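Local coordinates for protein chitin deacetylase (Bombyx mori, PDB 5ZNS) that hydrolyses the N-acetamido groups of N-acetyl-D-glucosamine residues in chitin with the help of zinc, releasing acetate and yielding chitosan, at residues A[45-50]-A[81-86]; A[71-76]-A[300-305]; A[341-346]-A[362-367]; A[348-353]-A[367-372]. One frame throughout, in Å; residues are numbered along the deposited sequence.

The four contacts show how a catalytic domain of the carbohydrate esterase 4 family and its C-terminal segment are tied into one body. Contact 2, the deepest, joins strand 75-78 of the parallel sheet to the start of helix 303-311. Contact 1 lies about 18 Å from it, centre to centre, on the loops leading from strands 38-44 and 75-78; the segments of the two alternate along the chain, and I48 packs on Y76. Contacts 3 and 4 follow later in the sequence, their centres about 12 Å apart, interleaved around the hairpin 341-359 and sharing Y367. The salt bridge K81-E353 links contact 4 to contact 1, so the hairpin is fastened to a loop close to the zinc site.

Contact 1: A[45-50]-A[81-86]; sequences DDAINN and KYTNYS. With NAG (2-acetamido-2-deoxy-beta-D-glucopyranose), chain B.
The flat carboxamide of N49 meets Y82 within its own plane: ND2 donates to the backbone O of Y82 at 2.8 Å, with that oxygen 6° out of the amide, although the donor itself stands above the carbonyl plane. K81 CG covers the centre of one face of the Y82 ring, and T83 CG2 lies over one face of the Y85 ring. In this deacetylase domain the contact joins the loop after strand 38-44, which carries the zinc ligand D46, to the N-cap of helix 85-93. The backbone N of N84 points almost straight at I48 O, at 2.8 Å, while I48 N uses T83 OG1 as acceptor at 3.3 Å; the T83 hydroxyl is held in turn by S79 O. A47 CB rests 3.2 Å from T83 OG1. N84 serves two ends at once. Its CG stands opposite its backbone N (chi1 174°), which lets OD1 cap A87 N as ND2 carries the N-linked glycan, joined to C1 of NAG by a 1.4 Å bond.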
loop_
_atom_site.group_PDB
_atom_site.type_symbol
_atom_site.label_atom_id
_atom_site.label_comp_id
_atom_site.label_asym_id
_atom_site.label_seq_id
_atom_site.Cartn_x
_atom_site.Cartn_y
_atom_site.Cartn_z
ATOM N N ASP A 45 -1.709 -7.176 0.049
ATOM C CA ASP A 45 -2.512 -7.012 1.190
ATOM C C ASP A 45 -2.503 -8.202 2.042
ATOM O O ASP A 45 -1.995 -9.223 1.764
ATOM C CB ASP A 45 -3.917 -6.521 0.821
ATOM C CG ASP A 45 -4.057 -5.044 0.706
ATOM O OD1 ASP A 45 -3.107 -4.336 0.688
ATOM O OD2 ASP A 45 -5.169 -4.590 0.587
ATOM N N ASP A 46 -3.084 -8.038 3.225
ATOM C CA ASP A 46 -3.353 -9.170 4.107
ATOM C C ASP A 46 -2.035 -9.769 4.618
ATOM O O ASP A 46 -0.958 -9.226 4.370
ATOM C CB ASP A 46 -4.100 -10.272 3.353
ATOM C CG ASP A 46 -5.605 -10.104 3.418
ATOM O OD1 ASP A 46 -6.137 -9.928 4.534
ATOM O OD2 ASP A 46 -6.256 -10.149 2.353
ATOM N N ALA A 47 -2.135 -10.883 5.339
ATOM C CA ALA A 47 -0.990 -11.534 5.991
ATOM C C ALA A 47 0.095 -12.134 5.081
ATOM O O ALA A 47 -0.157 -12.480 3.928
ATOM C CB ALA A 47 -1.482 -12.583 6.980
ATOM N N ILE A 48 1.375 -12.153 5.536
ATOM C CA ILE A 48 2.648 -12.683 4.899
ATOM C C ILE A 48 3.215 -13.937 5.589
ATOM O O ILE A 48 3.590 -13.891 6.678
ATOM C CB ILE A 48 3.867 -11.695 4.902
ATOM C CG1 ILE A 48 3.634 -10.411 4.151
ATOM C CG2 ILE A 48 5.107 -12.289 4.275
ATOM C CD1 ILE A 48 4.802 -9.471 4.073
ATOM N N ASN A 49 3.296 -15.032 4.882
ATOM C CA ASN A 49 3.729 -16.312 5.390
ATOM C C ASN A 49 4.030 -17.313 4.313
ATOM O O ASN A 49 4.239 -16.966 3.243
ATOM C CB ASN A 49 2.724 -16.882 6.388
ATOM C CG ASN A 49 1.331 -17.028 5.828
ATOM O OD1 ASN A 49 1.129 -17.224 4.701
ATOM N ND2 ASN A 49 0.403 -16.896 6.640
ATOM N N ASN A 50 4.027 -18.568 4.641
ATOM C CA ASN A 50 4.341 -19.623 3.709
ATOM C C ASN A 50 3.403 -19.815 2.539
ATOM O O ASN A 50 3.743 -20.436 1.618
ATOM C CB ASN A 50 4.630 -20.934 4.397
ATOM C CG ASN A 50 6.050 -21.072 4.807
ATOM O OD1 ASN A 50 6.892 -20.336 4.413
ATOM N ND2 ASN A 50 6.306 -22.029 5.619
ATOM N N LYS A 81 -2.697 -11.716 11.851
ATOM C CA LYS A 81 -2.960 -13.132 12.090
ATOM C C LYS A 81 -2.240 -14.011 11.075
ATOM O O LYS A 81 -2.326 -13.785 9.863
ATOM C CB LYS A 81 -4.466 -13.403 12.043
ATOM C CG LYS A 81 -4.900 -14.581 12.911
ATOM C CD LYS A 81 -6.402 -14.826 12.826
ATOM C CE LYS A 81 -6.802 -16.009 13.695
ATOM N NZ LYS A 81 -8.275 -16.084 13.883
ATOM N N TYR A 82 -1.517 -15.014 11.583
ATOM C CA TYR A 82 -0.789 -16.013 10.810
ATOM C C TYR A 82 0.429 -15.448 10.089
ATOM O O TYR A 82 1.003 -16.139 9.235
ATOM C CB TYR A 82 -1.686 -16.714 9.779
ATOM C CG TYR A 82 -3.020 -17.211 10.314
ATOM C CD1 TYR A 82 -3.079 -18.103 11.381
ATOM C CD2 TYR A 82 -4.222 -16.811 9.728
ATOM C CE1 TYR A 82 -4.296 -18.573 11.853
ATOM C CE2 TYR A 82 -5.430 -17.267 10.193
ATOM C CZ TYR A 82 -5.470 -18.149 11.254
ATOM O OH TYR A 82 -6.686 -18.599 11.718
ATOM N N THR A 83 0.845 -14.224 10.398
ATOM C CA THR A 83 1.970 -13.625 9.697
ATOM C C THR A 83 3.294 -14.128 10.265
ATOM O O THR A 83 3.424 -14.393 11.461
ATOM C CB THR A 83 1.879 -12.094 9.763
ATOM O OG1 THR A 83 0.968 -11.643 8.759
ATOM C CG2 THR A 83 3.229 -11.413 9.561
ATOM N N ASN A 84 4.272 -14.285 9.374
ATOM C CA ASN A 84 5.620 -14.723 9.718
ATOM C C ASN A 84 6.487 -13.463 9.783
ATOM O O ASN A 84 6.805 -12.861 8.748
ATOM C CB ASN A 84 6.090 -15.748 8.677
ATOM C CG ASN A 84 7.553 -16.188 8.837
ATOM O OD1 ASN A 84 8.364 -15.515 9.476
ATOM N ND2 ASN A 84 7.891 -17.338 8.222
ATOM N N TYR A 85 6.853 -13.051 11.002
ATOM C CA TYR A 85 7.521 -11.766 11.174
ATOM C C TYR A 85 9.005 -11.815 10.840
ATOM O O TYR A 85 9.585 -10.759 10.582
ATOM C CB TYR A 85 7.294 -11.233 12.596
ATOM C CG TYR A 85 5.875 -10.746 12.736
ATOM C CD1 TYR A 85 5.502 -9.484 12.277
ATOM C CD2 TYR A 85 4.886 -11.583 13.234
ATOM C CE1 TYR A 85 4.185 -9.056 12.359
ATOM C CE2 TYR A 85 3.564 -11.167 13.319
ATOM C CZ TYR A 85 3.222 -9.906 12.879
ATOM O OH TYR A 85 1.914 -9.496 12.961
ATOM N N SER A 86 9.622 -13.005 10.805
ATOM C CA SER A 86 10.948 -13.119 10.196
ATOM C C SER A 86 10.893 -12.793 8.710
ATOM O O SER A 86 11.782 -12.112 8.185
ATOM C CB SER A 86 11.527 -14.523 10.394
ATOM O OG SER A 86 11.652 -14.808 11.770
HETATM C C1 NAG B . 9.239 -17.860 8.227
HETATM C C2 NAG B . 9.407 -19.290 7.715
HETATM C C3 NAG B . 10.888 -19.677 7.710
HETATM C C4 NAG B . 11.718 -18.639 6.959
HETATM C C5 NAG B . 11.395 -17.234 7.461
HETATM C C6 NAG B . 12.067 -16.139 6.662
HETATM C C7 NAG B . 7.313 -20.406 8.319
HETATM C C8 NAG B . 6.664 -21.450 9.179
HETATM N N2 NAG B . 8.628 -20.245 8.486
HETATM O O3 NAG B . 11.024 -20.955 7.098
HETATM O O4 NAG B . 13.097 -18.798 7.264
HETATM O O5 NAG B . 9.984 -16.984 7.413
HETATM O O6 NAG B . 11.776 -16.242 5.276
HETATM O O7 NAG B . 6.671 -19.724 7.518
#

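Contact 2: A[71-76]-A[300-305]; sequences DIKATY and FVTMTQ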
loop_
_atom_site.group_PDB
_atom_site.type_symbol
_atom_site.label_atom_id
_atom_site.label_comp_id
_atom_site.label_asym_id
_atom_site.label_seq_id
_atom_site.Cartn_x
_atom_site.Cartn_y
_atom_site.Cartn_z
ATOM N N ASP A 71 16.691 -2.810 -7.598
ATOM C CA ASP A 71 15.603 -3.778 -7.585
ATOM C C ASP A 71 14.262 -3.063 -7.532
ATOM O O ASP A 71 14.100 -2.065 -6.824
ATOM C CB ASP A 71 15.722 -4.712 -6.380
ATOM C CG ASP A 71 16.903 -5.652 -6.475
ATOM O OD1 ASP A 71 17.398 -5.899 -7.592
ATOM O OD2 ASP A 71 17.333 -6.153 -5.415
ATOM N N ILE A 72 13.299 -3.579 -8.300
ATOM C CA ILE A 72 11.945 -3.058 -8.215
ATOM C C ILE A 72 11.432 -3.303 -6.800
ATOM O O ILE A 72 11.828 -4.264 -6.126
ATOM C CB ILE A 72 11.020 -3.694 -9.271
ATOM C CG1 ILE A 72 10.982 -5.217 -9.143
ATOM C CG2 ILE A 72 11.477 -3.296 -10.692
ATOM C CD1 ILE A 72 9.833 -5.866 -9.940
ATOM N N LYS A 73 10.568 -2.408 -6.328
ATOM C CA LYS A 73 10.122 -2.424 -4.942
ATOM C C LYS A 73 8.603 -2.416 -4.860
ATOM O O LYS A 73 7.922 -1.780 -5.673
ATOM C CB LYS A 73 10.683 -1.224 -4.158
ATOM C CG LYS A 73 12.198 -1.131 -4.155
ATOM C CD LYS A 73 12.845 -2.405 -3.633
ATOM C CE LYS A 73 14.224 -2.116 -3.068
ATOM N NZ LYS A 73 15.103 -1.461 -4.076
ATOM N N ALA A 74 8.086 -3.103 -3.842
ATOM C CA ALA A 74 6.659 -3.206 -3.588
ATOM C C ALA A 74 6.350 -2.804 -2.148
ATOM O O ALA A 74 7.241 -2.655 -1.308
ATOM C CB ALA A 74 6.149 -4.632 -3.858
ATOM N N THR A 75 5.057 -2.648 -1.867
ATOM C CA THR A 75 4.565 -2.272 -0.551
ATOM C C THR A 75 3.651 -3.372 -0.031
ATOM O O THR A 75 2.775 -3.849 -0.757
ATOM C CB THR A 75 3.807 -0.949 -0.610
ATOM O OG1 THR A 75 4.623 0.031 -1.249
ATOM C CG2 THR A 75 3.478 -0.469 0.786
ATOM N N TYR A 76 3.845 -3.759 1.221
ATOM C CA TYR A 76 3.064 -4.812 1.860
ATOM C C TYR A 76 2.252 -4.210 2.997
ATOM O O TYR A 76 2.819 -3.751 3.995
ATOM C CB TYR A 76 3.973 -5.921 2.379
ATOM C CG TYR A 76 4.682 -6.659 1.275
ATOM C CD1 TYR A 76 5.843 -6.150 0.711
ATOM C CD2 TYR A 76 4.189 -7.857 0.789
ATOM C CE1 TYR A 76 6.496 -6.818 -0.297
ATOM C CE2 TYR A 76 4.842 -8.533 -0.229
ATOM C CZ TYR A 76 5.996 -8.005 -0.762
ATOM O OH TYR A 76 6.653 -8.663 -1.777
ATOM N N PHE A 300 9.055 0.952 -10.700
ATOM C CA PHE A 300 8.274 0.217 -9.704
ATOM C C PHE A 300 8.795 0.582 -8.316
ATOM O O PHE A 300 9.897 0.168 -7.928
ATOM C CB PHE A 300 8.353 -1.288 -9.956
ATOM C CG PHE A 300 7.667 -1.729 -11.234
ATOM C CD1 PHE A 300 8.297 -1.601 -12.460
ATOM C CD2 PHE A 300 6.389 -2.258 -11.204
ATOM C CE1 PHE A 300 7.664 -1.996 -13.625
ATOM C CE2 PHE A 300 5.751 -2.657 -12.370
ATOM C CZ PHE A 300 6.390 -2.524 -13.580
ATOM N N VAL A 301 8.007 1.364 -7.568
ATOM C CA VAL A 301 8.461 1.974 -6.326
ATOM C C VAL A 301 7.459 1.712 -5.207
ATOM O O VAL A 301 6.304 1.342 -5.441
ATOM C CB VAL A 301 8.686 3.493 -6.483
ATOM C CG1 VAL A 301 9.813 3.762 -7.482
ATOM C CG2 VAL A 301 7.387 4.198 -6.898
ATOM N N THR A 302 7.926 1.906 -3.972
ATOM C CA THR A 302 7.060 1.811 -2.809
ATOM C C THR A 302 6.188 3.061 -2.698
ATOM O O THR A 302 6.394 4.075 -3.375
ATOM C CB THR A 302 7.866 1.638 -1.519
ATOM O OG1 THR A 302 8.536 2.862 -1.215
ATOM C CG2 THR A 302 8.886 0.501 -1.627
HETATM N N MSE A 303 5.215 2.984 -1.807
HETATM C CA MSE A 303 4.296 4.090 -1.577
HETATM C C MSE A 303 4.964 5.291 -0.912
HETATM O O MSE A 303 4.726 6.436 -1.305
HETATM C CB MSE A 303 3.135 3.591 -0.740
HETATM C CG MSE A 303 2.511 2.375 -1.376
HETATM SE SE MSE A 303 0.945 2.882 -2.363
HETATM C CE MSE A 303 -0.091 3.225 -0.815
ATOM N N THR A 304 5.781 5.024 0.110
ATOM C CA THR A 304 6.634 6.063 0.675
ATOM C C THR A 304 7.469 6.725 -0.412
ATOM O O THR A 304 7.567 7.957 -0.469
ATOM C CB THR A 304 7.549 5.475 1.759
ATOM O OG1 THR A 304 6.781 5.165 2.929
ATOM C CG2 THR A 304 8.659 6.468 2.135
ATOM N N GLN A 305 8.050 5.920 -1.308
ATOM C CA GLN A 305 8.876 6.471 -2.375
ATOM C C GLN A 305 8.079 7.364 -3.322
ATOM O O GLN A 305 8.643 8.304 -3.888
ATOM C CB GLN A 305 9.561 5.345 -3.148
ATOM C CG GLN A 305 10.790 4.797 -2.442
ATOM C CD GLN A 305 11.337 3.545 -3.091
ATOM O OE1 GLN A 305 10.686 2.927 -3.935
ATOM N NE2 GLN A 305 12.545 3.161 -2.698
HETATM O O HOH W 1 4.287 -0.125 -3.899
#
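A first torsion of -52° puts T75 OG1 opposite its own carbonyl carbon and over the start of helix 303-311, where the backbone N of M303, a selenomethionine, donates to it at 3.1 Å. The M303 side chain crosses that of T75 at about a right angle, CG only 3.2 Å from OG1. The same hydroxyl donates to a water 2.7 Å from OG1, and this water in turn donates a hydrogen bond to V301 O. A valine in place of T75 would probably leave M303 N without its acceptor and the water without its donor. Next door, T302 and Q305 form a capping box, and T302 CG2 fits against K73 CB at 3.6 Å. K73 N donates to F300 O (3.1 Å), and I72 and F300 run side by side, CB to CB 3.7 Å. Strands 75-78 and 298-300 each pair in parallel with strand 38-44, whose I40 and I42 touch F300, while W287 and L292 of helix 278-294 pack against the same phenylalanine.

Contact 3: A[341-346]-A[362-367]; sequences HSCKLT and RCPVNY
C343 SG and C363 SG are joined covalently at 2.0 Å, with a chi3 of -82° close to the relaxed right angle of a disulfide. Next to this bridge the side chains of L345 and P364 cross at about a right angle, with L345 CD1 3.8 Å from P364 CG, while CD2 lies 3.6 Å from P364 O. L345 CB meets Y367 CB at 3.9 Å. The backbone closes the far end, where Y367 N donates to T346 O at 2.8 Å from above the carbonyl plane, and a water bridges V365 O to T346 N, the latter bond weak. In the next shell, C343 and L345 pair through their backbones with L357 and I355 of strand 355-359, making a two-stranded antiparallel hairpin. The ring of Y367, swung opposite its backbone N (chi1 -170°), stacks on H80. The C343-C363 link crosslinks the first strand of this hairpin to the chain that follows it, while C337-C360 joins the chain just before the hairpin to that just after it; two such covalent braces suit a secreted enzyme.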
loop_
_atom_site.group_PDB
_atom_site.type_symbol
_atom_site.label_atom_id
_atom_site.label_comp_id
_atom_site.label_asym_id
_atom_site.label_seq_id
_atom_site.Cartn_x
_atom_site.Cartn_y
_atom_site.Cartn_z
ATOM N N HIS A 341 12.890 -18.487 15.448
ATOM C CA HIS A 341 12.077 -19.198 16.420
ATOM C C HIS A 341 10.672 -19.373 15.866
ATOM O O HIS A 341 10.152 -18.516 15.144
ATOM C CB HIS A 341 12.023 -18.439 17.749
ATOM C CG HIS A 341 13.367 -18.212 18.366
ATOM N ND1 HIS A 341 13.829 -16.961 18.707
ATOM C CD2 HIS A 341 14.354 -19.080 18.693
ATOM C CE1 HIS A 341 15.041 -17.065 19.222
ATOM N NE2 HIS A 341 15.384 -18.341 19.224
ATOM N N SER A 342 10.061 -20.502 16.199
ATOM C CA SER A 342 8.681 -20.790 15.829
ATOM C C SER A 342 7.885 -20.866 17.124
ATOM O O SER A 342 7.934 -21.870 17.839
ATOM C CB SER A 342 8.578 -22.080 15.027
ATOM O OG SER A 342 7.377 -22.097 14.275
ATOM N N CYS A 343 7.159 -19.804 17.423
ATOM C CA CYS A 343 6.467 -19.661 18.695
ATOM C C CYS A 343 5.042 -20.169 18.560
ATOM O O CYS A 343 4.258 -19.620 17.781
ATOM C CB CYS A 343 6.471 -18.195 19.115
ATOM S SG CYS A 343 8.127 -17.495 19.017
ATOM N N LYS A 344 4.701 -21.202 19.319
ATOM C CA LYS A 344 3.339 -21.726 19.339
ATOM C C LYS A 344 2.597 -21.030 20.474
ATOM O O LYS A 344 2.864 -21.292 21.651
ATOM C CB LYS A 344 3.341 -23.246 19.502
ATOM C CG LYS A 344 2.072 -23.925 19.031
ATOM C CD LYS A 344 2.230 -25.435 18.856
ATOM C CE LYS A 344 1.085 -25.997 18.020
ATOM N NZ LYS A 344 1.111 -25.519 16.607
ATOM N N LEU A 345 1.681 -20.127 20.124
ATOM C CA LEU A 345 1.171 -19.148 21.072
ATOM C C LEU A 345 -0.345 -19.200 21.157
ATOM O O LEU A 345 -1.036 -19.717 20.279
ATOM C CB LEU A 345 1.604 -17.728 20.699
ATOM C CG LEU A 345 3.112 -17.469 20.672
ATOM C CD1 LEU A 345 3.430 -16.092 20.070
ATOM C CD2 LEU A 345 3.697 -17.597 22.068
ATOM N N THR A 346 -0.844 -18.587 22.220
ATOM C CA THR A 346 -2.223 -18.706 22.636
ATOM C C THR A 346 -2.627 -17.368 23.239
ATOM O O THR A 346 -1.777 -16.605 23.700
ATOM C CB THR A 346 -2.343 -19.865 23.635
ATOM O OG1 THR A 346 -3.670 -20.385 23.631
ATOM C CG2 THR A 346 -1.970 -19.414 25.013
ATOM N N ARG A 362 13.165 -13.835 20.846
ATOM C CA ARG A 362 12.643 -14.875 21.719
ATOM C C ARG A 362 11.117 -14.827 21.710
ATOM O O ARG A 362 10.509 -13.769 21.531
ATOM C CB ARG A 362 13.159 -14.690 23.146
ATOM C CG ARG A 362 12.481 -13.526 23.840
ATOM C CD ARG A 362 12.742 -13.419 25.327
ATOM N NE ARG A 362 12.233 -12.133 25.806
ATOM C CZ ARG A 362 11.070 -11.963 26.429
ATOM N NH1 ARG A 362 10.279 -13.000 26.672
ATOM N NH2 ARG A 362 10.695 -10.746 26.803
ATOM N N CYS A 363 10.503 -15.985 21.898
ATOM C CA CYS A 363 9.052 -16.079 21.859
ATOM C C CYS A 363 8.459 -15.257 22.999
ATOM O O CYS A 363 8.920 -15.367 24.143
ATOM C CB CYS A 363 8.599 -17.550 21.942
ATOM S SG CYS A 363 9.087 -18.485 20.516
ATOM N N PRO A 364 7.427 -14.467 22.747
ATOM C CA PRO A 364 6.772 -13.749 23.836
ATOM C C PRO A 364 5.917 -14.691 24.660
ATOM O O PRO A 364 5.803 -15.888 24.370
ATOM C CB PRO A 364 5.927 -12.707 23.096
ATOM C CG PRO A 364 5.507 -13.452 21.865
ATOM C CD PRO A 364 6.750 -14.227 21.461
ATOM N N VAL A 365 5.283 -14.131 25.678
ATOM C CA VAL A 365 4.569 -14.929 26.662
ATOM C C VAL A 365 3.204 -15.389 26.141
ATOM O O VAL A 365 2.775 -16.517 26.418
ATOM C CB VAL A 365 4.469 -14.098 27.950
ATOM C CG1 VAL A 365 3.264 -14.472 28.713
ATOM C CG2 VAL A 365 5.752 -14.270 28.789
ATOM N N ASN A 366 2.486 -14.545 25.396
ATOM C CA ASN A 366 1.232 -14.977 24.789
ATOM C C ASN A 366 1.097 -14.333 23.408
ATOM O O ASN A 366 1.967 -13.574 22.962
ATOM C CB ASN A 366 0.045 -14.706 25.733
ATOM C CG ASN A 366 -0.392 -13.260 25.734
ATOM O OD1 ASN A 366 0.425 -12.354 25.568
ATOM N ND2 ASN A 366 -1.690 -13.030 25.928
ATOM N N TYR A 367 0.028 -14.695 22.691
ATOM C CA TYR A 367 -0.118 -14.249 21.305
ATOM C C TYR A 367 -0.497 -12.773 21.274
ATOM O O TYR A 367 -1.466 -12.374 21.927
ATOM C CB TYR A 367 -1.176 -15.067 20.567
ATOM C CG TYR A 367 -1.204 -14.809 19.070
ATOM C CD1 TYR A 367 -0.080 -15.058 18.289
ATOM C CD2 TYR A 367 -2.349 -14.323 18.435
ATOM C CE1 TYR A 367 -0.079 -14.831 16.936
ATOM C CE2 TYR A 367 -2.356 -14.088 17.048
ATOM C CZ TYR A 367 -1.213 -14.345 16.315
ATOM O OH TYR A 367 -1.166 -14.129 14.953
HETATM O O HOH W 2 1.153 -18.577 24.686
#

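Contact 4: A[348-353]-A[367-372]; sequences KEVPGE and YPWLND
A type I beta turn, W369 to D372, faces the loop that joins the two strands of the C-terminal hairpin, where V350 to E353 form a type II turn. E349 reaches into the type I turn. Its carboxylate accepts from N371 N through OE1 at 2.9 Å, a nearly straight bond (167°) that arrives on the syn side. OE1 also lies at the edge of the W369 ring, in its plane and 3.4 Å from CD1, with carboxylate and indole planes 85° apart. One face of that indole is covered by V350: CG1 lies 3.4 Å from the centroid of the six-membered ring, 14° off its normal, a CH-pi contact. The other branch, V350 CG2, touches Y367 CD2 at 4.1 Å. A serine in place of W369 would probably leave V350 CG1 with no ring face beneath it and open a gap between the loop and the turn. The turn is closed by D372 N donating to W369 O at 3.0 Å, and D372 OD2 is taken by G377 N. W369 also touches T104, and its side chain comes within about 7 Å of that of the zinc ligand H105. The second oxygen of E349 is fixed as well: one water donates to both OE2 (2.7 Å) and the backbone O of Y367 (2.8 Å).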
loop_
_atom_site.group_PDB
_atom_site.type_symbol
_atom_site.label_atom_id
_atom_site.label_comp_id
_atom_site.label_asym_id
_atom_site.label_seq_id
_atom_site.Cartn_x
_atom_site.Cartn_y
_atom_site.Cartn_z
ATOM N N LYS A 348 -6.221 -15.396 25.346
ATOM C CA LYS A 348 -7.629 -15.266 25.714
ATOM C C LYS A 348 -8.408 -14.427 24.705
ATOM O O LYS A 348 -9.634 -14.554 24.621
ATOM C CB LYS A 348 -7.757 -14.626 27.113
ATOM C CG LYS A 348 -7.418 -13.125 27.114
ATOM C CD LYS A 348 -7.089 -12.570 28.503
ATOM C CE LYS A 348 -7.990 -13.134 29.578
ATOM N NZ LYS A 348 -7.955 -12.259 30.784
ATOM N N GLU A 349 -7.725 -13.569 23.939
ATOM C CA GLU A 349 -8.400 -12.707 22.976
ATOM C C GLU A 349 -8.740 -13.429 21.684
ATOM O O GLU A 349 -9.655 -13.001 20.978
ATOM C CB GLU A 349 -7.534 -11.485 22.651
ATOM C CG GLU A 349 -7.211 -10.582 23.836
ATOM C CD GLU A 349 -6.382 -9.381 23.420
ATOM O OE1 GLU A 349 -6.910 -8.534 22.668
ATOM O OE2 GLU A 349 -5.197 -9.295 23.823
ATOM N N VAL A 350 -8.021 -14.495 21.350
ATOM C CA VAL A 350 -8.381 -15.343 20.217
ATOM C C VAL A 350 -8.719 -16.722 20.784
ATOM O O VAL A 350 -7.945 -17.678 20.645
ATOM C CB VAL A 350 -7.273 -15.341 19.142
ATOM C CG1 VAL A 350 -7.014 -13.921 18.697
ATOM C CG2 VAL A 350 -5.956 -15.893 19.668
ATOM N N PRO A 351 -9.871 -16.866 21.435
ATOM C CA PRO A 351 -10.127 -18.075 22.233
ATOM C C PRO A 351 -10.131 -19.345 21.388
ATOM O O PRO A 351 -10.750 -19.408 20.322
ATOM C CB PRO A 351 -11.504 -17.803 22.853
ATOM C CG PRO A 351 -12.139 -16.780 21.950
ATOM C CD PRO A 351 -10.998 -15.917 21.487
ATOM N N GLY A 352 -9.423 -20.360 21.880
ATOM C CA GLY A 352 -9.403 -21.676 21.282
ATOM C C GLY A 352 -8.255 -21.920 20.324
ATOM O O GLY A 352 -7.739 -23.043 20.251
ATOM N N GLU A 353 -7.829 -20.894 19.601
ATOM C CA GLU A 353 -6.835 -21.086 18.566
ATOM C C GLU A 353 -5.436 -21.147 19.155
ATOM O O GLU A 353 -5.144 -20.565 20.201
ATOM C CB GLU A 353 -6.903 -19.962 17.534
ATOM C CG GLU A 353 -8.270 -19.800 16.894
ATOM C CD GLU A 353 -8.258 -18.803 15.754
ATOM O OE1 GLU A 353 -7.624 -19.094 14.712
ATOM O OE2 GLU A 353 -8.872 -17.724 15.907
ATOM N N TYR A 367 0.028 -14.695 22.691
ATOM C CA TYR A 367 -0.118 -14.249 21.305
ATOM C C TYR A 367 -0.497 -12.773 21.274
ATOM O O TYR A 367 -1.466 -12.374 21.927
ATOM C CB TYR A 367 -1.176 -15.067 20.567
ATOM C CG TYR A 367 -1.204 -14.809 19.070
ATOM C CD1 TYR A 367 -0.080 -15.058 18.289
ATOM C CD2 TYR A 367 -2.349 -14.323 18.435
ATOM C CE1 TYR A 367 -0.079 -14.831 16.936
ATOM C CE2 TYR A 367 -2.356 -14.088 17.048
ATOM C CZ TYR A 367 -1.213 -14.345 16.315
ATOM O OH TYR A 367 -1.166 -14.129 14.953
ATOM N N PRO A 368 0.237 -11.943 20.541
ATOM C CA PRO A 368 -0.141 -10.531 20.421
ATOM C C PRO A 368 -1.510 -10.379 19.774
ATOM O O PRO A 368 -1.845 -11.089 18.822
ATOM C CB PRO A 368 0.969 -9.944 19.538
ATOM C CG PRO A 368 2.122 -10.905 19.683
ATOM C CD PRO A 368 1.502 -12.247 19.849
ATOM N N TRP A 369 -2.308 -9.464 20.325
ATOM C CA TRP A 369 -3.623 -9.117 19.791
ATOM C C TRP A 369 -3.962 -7.703 20.250
ATOM O O TRP A 369 -3.115 -7.002 20.811
ATOM C CB TRP A 369 -4.691 -10.130 20.227
ATOM C CG TRP A 369 -5.863 -10.231 19.296
ATOM C CD1 TRP A 369 -7.147 -9.820 19.544
ATOM C CD2 TRP A 369 -5.869 -10.790 17.973
ATOM N NE1 TRP A 369 -7.941 -10.078 18.454
ATOM C CE2 TRP A 369 -7.186 -10.678 17.481
ATOM C CE3 TRP A 369 -4.889 -11.371 17.157
ATOM C CZ2 TRP A 369 -7.551 -11.121 16.209
ATOM C CZ3 TRP A 369 -5.252 -11.812 15.900
ATOM C CH2 TRP A 369 -6.571 -11.684 15.434
ATOM N N LEU A 370 -5.226 -7.308 20.046
ATOM C CA LEU A 370 -5.653 -5.914 20.207
ATOM C C LEU A 370 -5.203 -5.302 21.530
ATOM O O LEU A 370 -4.648 -4.197 21.558
ATOM C CB LEU A 370 -7.177 -5.816 20.106
ATOM C CG LEU A 370 -7.854 -5.638 18.754
ATOM C CD1 LEU A 370 -9.326 -5.425 19.013
ATOM C CD2 LEU A 370 -7.255 -4.466 17.988
ATOM N N ASN A 371 -5.476 -5.985 22.639
ATOM C CA ASN A 371 -5.240 -5.430 23.967
ATOM C C ASN A 371 -3.835 -5.701 24.482
ATOM O O ASN A 371 -3.491 -5.246 25.578
ATOM C CB ASN A 371 -6.269 -5.984 24.961
ATOM C CG ASN A 371 -7.703 -5.566 24.622
ATOM O OD1 ASN A 371 -7.940 -4.477 24.105
ATOM N ND2 ASN A 371 -8.662 -6.436 24.919
ATOM N N ASP A 372 -3.011 -6.409 23.723
ATOM C CA ASP A 372 -1.655 -6.734 24.144
ATOM C C ASP A 372 -0.800 -6.908 22.893
ATOM O O ASP A 372 -0.435 -8.036 22.538
ATOM C CB ASP A 372 -1.656 -7.995 25.018
ATOM C CG ASP A 372 -0.298 -8.290 25.648
ATOM O OD1 ASP A 372 0.593 -7.413 25.604
ATOM O OD2 ASP A 372 -0.115 -9.413 26.179
HETATM O O HOH W 3 -3.335 -11.184 23.614
#